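Long-range contact in phiAB6 tailspike (Unidentified phage, PDB 5JS4), which probably binds and fragments the exopolysaccharide of Acinetobacter baumannii as a trimeric, beta-helical phage tailspike: residues Y580-W593 with Y596-M610. Numbering follows the deposited sequence.
Sequences YLASDTYTKLSRKW and YNHGSNNAGAFYAPM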
loop_
_atom_site.group_PDB
_atom_site.type_symbol
_atom_site.label_atom_id
_atom_site.label_comp_id
_atom_site.label_asym_id
_atom_site.label_seq_id
_atom_site.Cartn_x
_atom_site.Cartn_y
_atom_site.Cartn_z
ATOM N N TYR A 580 -36.300 -0.406 0.010
ATOM C CA TYR A 580 -36.799 0.931 0.295
ATOM C C TYR A 580 -35.966 1.546 1.410
ATOM O O TYR A 580 -35.959 1.046 2.537
ATOM C CB TYR A 580 -38.277 0.927 0.696
ATOM C CG TYR A 580 -38.743 2.323 1.046
ATOM C CD1 TYR A 580 -38.866 3.296 0.061
ATOM C CD2 TYR A 580 -39.010 2.684 2.364
ATOM C CE1 TYR A 580 -39.258 4.585 0.372
ATOM C CE2 TYR A 580 -39.407 3.972 2.684
ATOM C CZ TYR A 580 -39.529 4.917 1.688
ATOM O OH TYR A 580 -39.917 6.195 2.004
ATOM N N LEU A 581 -35.270 2.629 1.079
ATOM C CA LEU A 581 -34.493 3.394 2.052
ATOM C C LEU A 581 -35.322 4.595 2.497
ATOM O O LEU A 581 -35.688 5.436 1.680
ATOM C CB LEU A 581 -33.151 3.840 1.461
ATOM C CG LEU A 581 -32.006 2.818 1.554
ATOM C CD1 LEU A 581 -32.316 1.529 0.806
ATOM C CD2 LEU A 581 -30.706 3.425 1.047
ATOM N N ALA A 582 -35.629 4.649 3.791
ATOM C CA ALA A 582 -36.421 5.728 4.372
ATOM C C ALA A 582 -35.503 6.837 4.859
ATOM O O ALA A 582 -34.381 6.571 5.284
ATOM C CB ALA A 582 -37.254 5.201 5.524
ATOM N N SER A 583 -36.003 8.068 4.825
ATOM C CA SER A 583 -35.224 9.250 5.193
ATOM C C SER A 583 -35.660 9.802 6.540
ATOM O O SER A 583 -36.854 9.886 6.821
ATOM C CB SER A 583 -35.384 10.339 4.130
ATOM O OG SER A 583 -34.779 9.946 2.914
ATOM N N ASP A 584 -34.691 10.195 7.363
ATOM C CA ASP A 584 -35.004 10.843 8.628
ATOM C C ASP A 584 -34.965 12.369 8.494
ATOM O O ASP A 584 -34.687 12.917 7.415
ATOM C CB ASP A 584 -34.122 10.294 9.773
ATOM C CG ASP A 584 -32.761 10.970 9.893
ATOM O OD1 ASP A 584 -32.310 11.674 8.966
ATOM O OD2 ASP A 584 -32.129 10.786 10.964
ATOM N N THR A 585 -35.292 13.033 9.597
ATOM C CA THR A 585 -35.252 14.485 9.708
ATOM C C THR A 585 -34.646 14.828 11.063
ATOM O O THR A 585 -35.054 14.286 12.089
ATOM C CB THR A 585 -36.664 15.093 9.629
ATOM O OG1 THR A 585 -37.296 14.699 8.404
ATOM C CG2 THR A 585 -36.614 16.620 9.698
ATOM N N TYR A 586 -33.662 15.718 11.064
ATOM C CA TYR A 586 -33.093 16.221 12.304
ATOM C C TYR A 586 -32.636 17.648 12.036
ATOM O O TYR A 586 -31.512 17.895 11.601
ATOM C CB TYR A 586 -31.940 15.329 12.771
ATOM C CG TYR A 586 -31.412 15.565 14.187
ATOM C CD1 TYR A 586 -31.813 16.657 14.974
ATOM C CD2 TYR A 586 -30.476 14.694 14.722
ATOM C CE1 TYR A 586 -31.298 16.844 16.251
ATOM C CE2 TYR A 586 -29.954 14.881 15.990
ATOM C CZ TYR A 586 -30.365 15.952 16.750
ATOM O OH TYR A 586 -29.834 16.116 18.013
ATOM N N THR A 587 -33.554 18.575 12.271
ATOM C CA THR A 587 -33.283 19.997 12.149
ATOM C C THR A 587 -33.321 20.604 13.541
ATOM O O THR A 587 -33.528 19.908 14.535
ATOM C CB THR A 587 -34.337 20.694 11.272
ATOM O OG1 THR A 587 -35.581 20.756 11.979
ATOM C CG2 THR A 587 -34.524 19.966 9.944
ATOM N N LYS A 588 -33.141 21.914 13.623
ATOM C CA LYS A 588 -33.293 22.592 14.900
ATOM C C LYS A 588 -34.702 22.478 15.479
ATOM O O LYS A 588 -34.881 22.604 16.689
ATOM C CB LYS A 588 -32.926 24.062 14.766
ATOM C CG LYS A 588 -31.439 24.321 14.813
ATOM C CD LYS A 588 -31.184 25.810 14.754
ATOM C CE LYS A 588 -29.764 26.148 15.136
ATOM N NZ LYS A 588 -29.559 27.598 14.883
ATOM N N LEU A 589 -35.694 22.254 14.616
ATOM C CA LEU A 589 -37.097 22.291 15.018
ATOM C C LEU A 589 -37.857 20.970 14.890
ATOM O O LEU A 589 -38.997 20.894 15.334
ATOM C CB LEU A 589 -37.832 23.374 14.221
ATOM C CG LEU A 589 -37.382 24.803 14.526
ATOM C CD1 LEU A 589 -38.007 25.757 13.526
ATOM C CD2 LEU A 589 -37.747 25.197 15.949
ATOM N N SER A 590 -37.243 19.946 14.305
ATOM C CA SER A 590 -37.959 18.699 14.011
ATOM C C SER A 590 -37.058 17.474 14.064
ATOM O O SER A 590 -35.977 17.468 13.483
ATOM C CB SER A 590 -38.591 18.790 12.619
ATOM O OG SER A 590 -39.310 17.612 12.289
ATOM N N ARG A 591 -37.534 16.431 14.742
ATOM C CA ARG A 591 -36.885 15.127 14.725
ATOM C C ARG A 591 -37.917 14.077 14.330
ATOM O O ARG A 591 -38.900 13.866 15.045
ATOM C CB ARG A 591 -36.277 14.786 16.088
ATOM C CG ARG A 591 -35.407 13.534 16.088
ATOM C CD ARG A 591 -34.085 13.794 15.396
ATOM N NE ARG A 591 -33.130 12.687 15.419
ATOM C CZ ARG A 591 -32.869 11.860 14.408
ATOM N NH1 ARG A 591 -33.534 11.934 13.259
ATOM N NH2 ARG A 591 -31.932 10.933 14.552
ATOM N N LYS A 592 -37.695 13.452 13.174
ATOM C CA LYS A 592 -38.603 12.449 12.620
ATOM C C LYS A 592 -37.823 11.336 11.941
ATOM O O LYS A 592 -36.655 11.510 11.582
ATOM C CB LYS A 592 -39.531 13.074 11.572
ATOM C CG LYS A 592 -40.493 14.128 12.092
ATOM C CD LYS A 592 -41.156 14.899 10.957
ATOM C CE LYS A 592 -42.039 14.019 10.089
ATOM N NZ LYS A 592 -42.777 14.832 9.080
ATOM N N TRP A 593 -38.493 10.198 11.755
ATOM C CA TRP A 593 -37.985 9.094 10.954
ATOM C C TRP A 593 -39.073 8.726 9.957
ATOM O O TRP A 593 -40.197 8.413 10.346
ATOM C CB TRP A 593 -37.620 7.897 11.838
ATOM C CG TRP A 593 -36.490 8.210 12.751
ATOM C CD1 TRP A 593 -35.165 7.971 12.537
ATOM C CD2 TRP A 593 -36.582 8.878 14.010
ATOM N NE1 TRP A 593 -34.422 8.429 13.607
ATOM C CE2 TRP A 593 -35.271 8.995 14.521
ATOM C CE3 TRP A 593 -37.647 9.389 14.756
ATOM C CZ2 TRP A 593 -35.002 9.604 15.749
ATOM C CZ3 TRP A 593 -37.380 9.994 15.982
ATOM C CH2 TRP A 593 -36.066 10.096 16.461
ATOM N N TYR A 596 -42.976 4.509 4.766
ATOM C CA TYR A 596 -43.840 4.526 3.596
ATOM C C TYR A 596 -44.667 3.257 3.576
ATOM O O TYR A 596 -44.165 2.173 3.883
ATOM C CB TYR A 596 -43.016 4.636 2.309
ATOM C CG TYR A 596 -43.828 5.078 1.119
ATOM C CD1 TYR A 596 -44.470 4.152 0.305
ATOM C CD2 TYR A 596 -43.967 6.426 0.815
ATOM C CE1 TYR A 596 -45.225 4.561 -0.782
ATOM C CE2 TYR A 596 -44.718 6.845 -0.269
ATOM C CZ TYR A 596 -45.344 5.910 -1.065
ATOM O OH TYR A 596 -46.092 6.329 -2.144
ATOM N N ASN A 597 -45.940 3.413 3.235
ATOM C CA ASN A 597 -46.841 2.290 3.076
ATOM C C ASN A 597 -47.039 2.067 1.588
ATOM O O ASN A 597 -47.716 2.849 0.929
ATOM C CB ASN A 597 -48.172 2.579 3.770
ATOM C CG ASN A 597 -49.023 1.339 3.934
ATOM O OD1 ASN A 597 -49.132 0.527 3.015
ATOM N ND2 ASN A 597 -49.634 1.186 5.104
ATOM N N HIS A 598 -46.418 1.016 1.063
ATOM C CA HIS A 598 -46.502 0.710 -0.370
ATOM C C HIS A 598 -47.798 -0.006 -0.747
ATOM O O HIS A 598 -48.084 -0.187 -1.933
ATOM C CB HIS A 598 -45.278 -0.089 -0.816
ATOM C CG HIS A 598 -44.023 0.726 -0.854
ATOM N ND1 HIS A 598 -43.130 0.768 0.194
ATOM C CD2 HIS A 598 -43.525 1.550 -1.802
ATOM C CE1 HIS A 598 -42.129 1.570 -0.113
ATOM N NE2 HIS A 598 -42.346 2.061 -1.317
ATOM N N GLY A 599 -48.582 -0.399 0.252
ATOM C CA GLY A 599 -49.920 -0.927 0.018
ATOM C C GLY A 599 -50.883 0.164 -0.420
ATOM O O GLY A 599 -51.608 0.007 -1.406
ATOM N N SER A 600 -50.890 1.273 0.317
ATOM C CA SER A 600 -51.773 2.406 0.034
ATOM C C SER A 600 -51.060 3.573 -0.649
ATOM O O SER A 600 -51.708 4.544 -1.033
ATOM C CB SER A 600 -52.405 2.906 1.331
ATOM O OG SER A 600 -51.406 3.291 2.264
ATOM N N ASN A 601 -49.737 3.478 -0.790
ATOM C CA ASN A 601 -48.911 4.535 -1.382
ATOM C C ASN A 601 -49.017 5.854 -0.625
ATOM O O ASN A 601 -49.349 6.901 -1.183
ATOM C CB ASN A 601 -49.217 4.685 -2.876
ATOM C CG ASN A 601 -48.893 3.421 -3.644
ATOM O OD1 ASN A 601 -47.781 2.907 -3.549
ATOM N ND2 ASN A 601 -49.863 2.899 -4.386
ATOM N N ASN A 602 -48.726 5.770 0.670
ATOM C CA ASN A 602 -48.696 6.925 1.554
ATOM C C ASN A 602 -47.391 6.974 2.315
ATOM O O ASN A 602 -46.984 5.982 2.919
ATOM C CB ASN A 602 -49.803 6.852 2.605
ATOM C CG ASN A 602 -51.188 6.904 2.010
ATOM O OD1 ASN A 602 -51.955 5.959 2.147
ATOM N ND2 ASN A 602 -51.526 8.018 1.374
ATOM N N ALA A 603 -46.761 8.141 2.322
ATOM C CA ALA A 603 -45.658 8.389 3.232
ATOM C C ALA A 603 -46.162 8.397 4.671
ATOM O O ALA A 603 -47.340 8.616 4.944
ATOM C CB ALA A 603 -44.997 9.717 2.904
ATOM N N GLY A 604 -45.247 8.144 5.596
ATOM C CA GLY A 604 -45.550 8.240 7.011
ATOM C C GLY A 604 -44.317 8.669 7.770
ATOM O O GLY A 604 -43.251 8.867 7.187
ATOM N N ALA A 605 -44.462 8.796 9.081
ATOM C CA ALA A 605 -43.343 9.172 9.929
ATOM C C ALA A 605 -43.562 8.807 11.383
ATOM O O ALA A 605 -44.700 8.719 11.861
ATOM C CB ALA A 605 -43.061 10.661 9.817
ATOM N N PHE A 606 -42.431 8.623 12.058
ATOM C CA PHE A 606 -42.343 8.437 13.489
ATOM C C PHE A 606 -41.724 9.714 14.054
ATOM O O PHE A 606 -40.846 10.305 13.421
ATOM C CB PHE A 606 -41.458 7.230 13.783
ATOM C CG PHE A 606 -41.877 5.982 13.047
ATOM C CD1 PHE A 606 -43.067 5.350 13.363
ATOM C CD2 PHE A 606 -41.086 5.451 12.035
ATOM C CE1 PHE A 606 -43.464 4.208 12.684
ATOM C CE2 PHE A 606 -41.472 4.302 11.360
ATOM C CZ PHE A 606 -42.662 3.685 11.688
ATOM N N TYR A 607 -42.172 10.114 15.245
ATOM C CA TYR A 607 -41.881 11.444 15.801
ATOM C C TYR A 607 -41.231 11.380 17.174
ATOM O O TYR A 607 -41.643 10.590 18.022
ATOM C CB TYR A 607 -43.177 12.251 15.934
ATOM C CG TYR A 607 -43.828 12.552 14.613
ATOM C CD1 TYR A 607 -44.486 11.556 13.900
ATOM C CD2 TYR A 607 -43.781 13.826 14.067
ATOM C CE1 TYR A 607 -45.076 11.820 12.680
ATOM C CE2 TYR A 607 -44.374 14.100 12.845
ATOM C CZ TYR A 607 -45.018 13.087 12.159
ATOM O OH TYR A 607 -45.603 13.327 10.936
ATOM N N ALA A 608 -40.238 12.241 17.387
ATOM C CA ALA A 608 -39.705 12.508 18.722
ATOM C C ALA A 608 -40.068 13.955 19.058
ATOM O O ALA A 608 -39.366 14.872 18.648
ATOM C CB ALA A 608 -38.197 12.298 18.757
ATOM N N PRO A 609 -41.183 14.170 19.775
ATOM C CA PRO A 609 -41.638 15.545 20.002
ATOM C C PRO A 609 -40.800 16.301 21.019
ATOM O O PRO A 609 -40.074 15.697 21.808
ATOM C CB PRO A 609 -43.054 15.356 20.550
ATOM C CG PRO A 609 -42.999 14.038 21.242
ATOM C CD PRO A 609 -42.085 13.187 20.405
ATOM N N MET A 610 -40.907 17.623 20.996
ATOM C CA MET A 610 -40.437 18.421 22.116
ATOM C C MET A 610 -41.357 18.157 23.297
ATOM O O MET A 610 -42.577 18.081 23.135
ATOM C CB MET A 610 -40.440 19.909 21.777
ATOM C CG MET A 610 -39.336 20.298 20.816
ATOM S SD MET A 610 -39.323 22.052 20.406
ATOM C CE MET A 610 -40.590 22.130 19.146
HETATM O O HOH W 1 -39.822 16.846 16.737
#
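Trp593 and Phe606 form an antiparallel hydrogen-bonded pair, Trp593 N giving to Phe606 O at 2.9 Å and Phe606 N to Trp593 O at 2.8 Å. Beyond them Ala608 N reaches Arg591 O almost straight (175°), and a water bridges Arg591 N and Ala608 O. Packing is tight on the face bearing Trp593. With CG beside the backbone N (chi1 -65°), its indole lies along the sheet and its CZ3 edge comes 3.7 Å from Ala608 CB, a methyl small enough to admit the broad ring. The flat, cationic Arg591 guanidinium is sandwiched between the Trp593 and Tyr586 rings. Across the sheet Lys592 CE packs as closely, 3.6 Å from Tyr607 CE2, but Lys592 is partly exposed; its NZ salt-bridges the terminal carboxylate of Ser719, and Tyr607 OH hydrogen-bonds to Ser719 O. The far end is more open: His598 points CE1 over one face of Tyr580, edge-to-face (planes at 77°). His598 NE2 bonds malonate, probably from the crystallisation liquor, and ND1 bonds Lys588 of a neighbouring subunit. With Tyr596 they line this pocket, within an antiparallel beta meander whose two successive hairpins pack against both neighbouring subunits of the trimer.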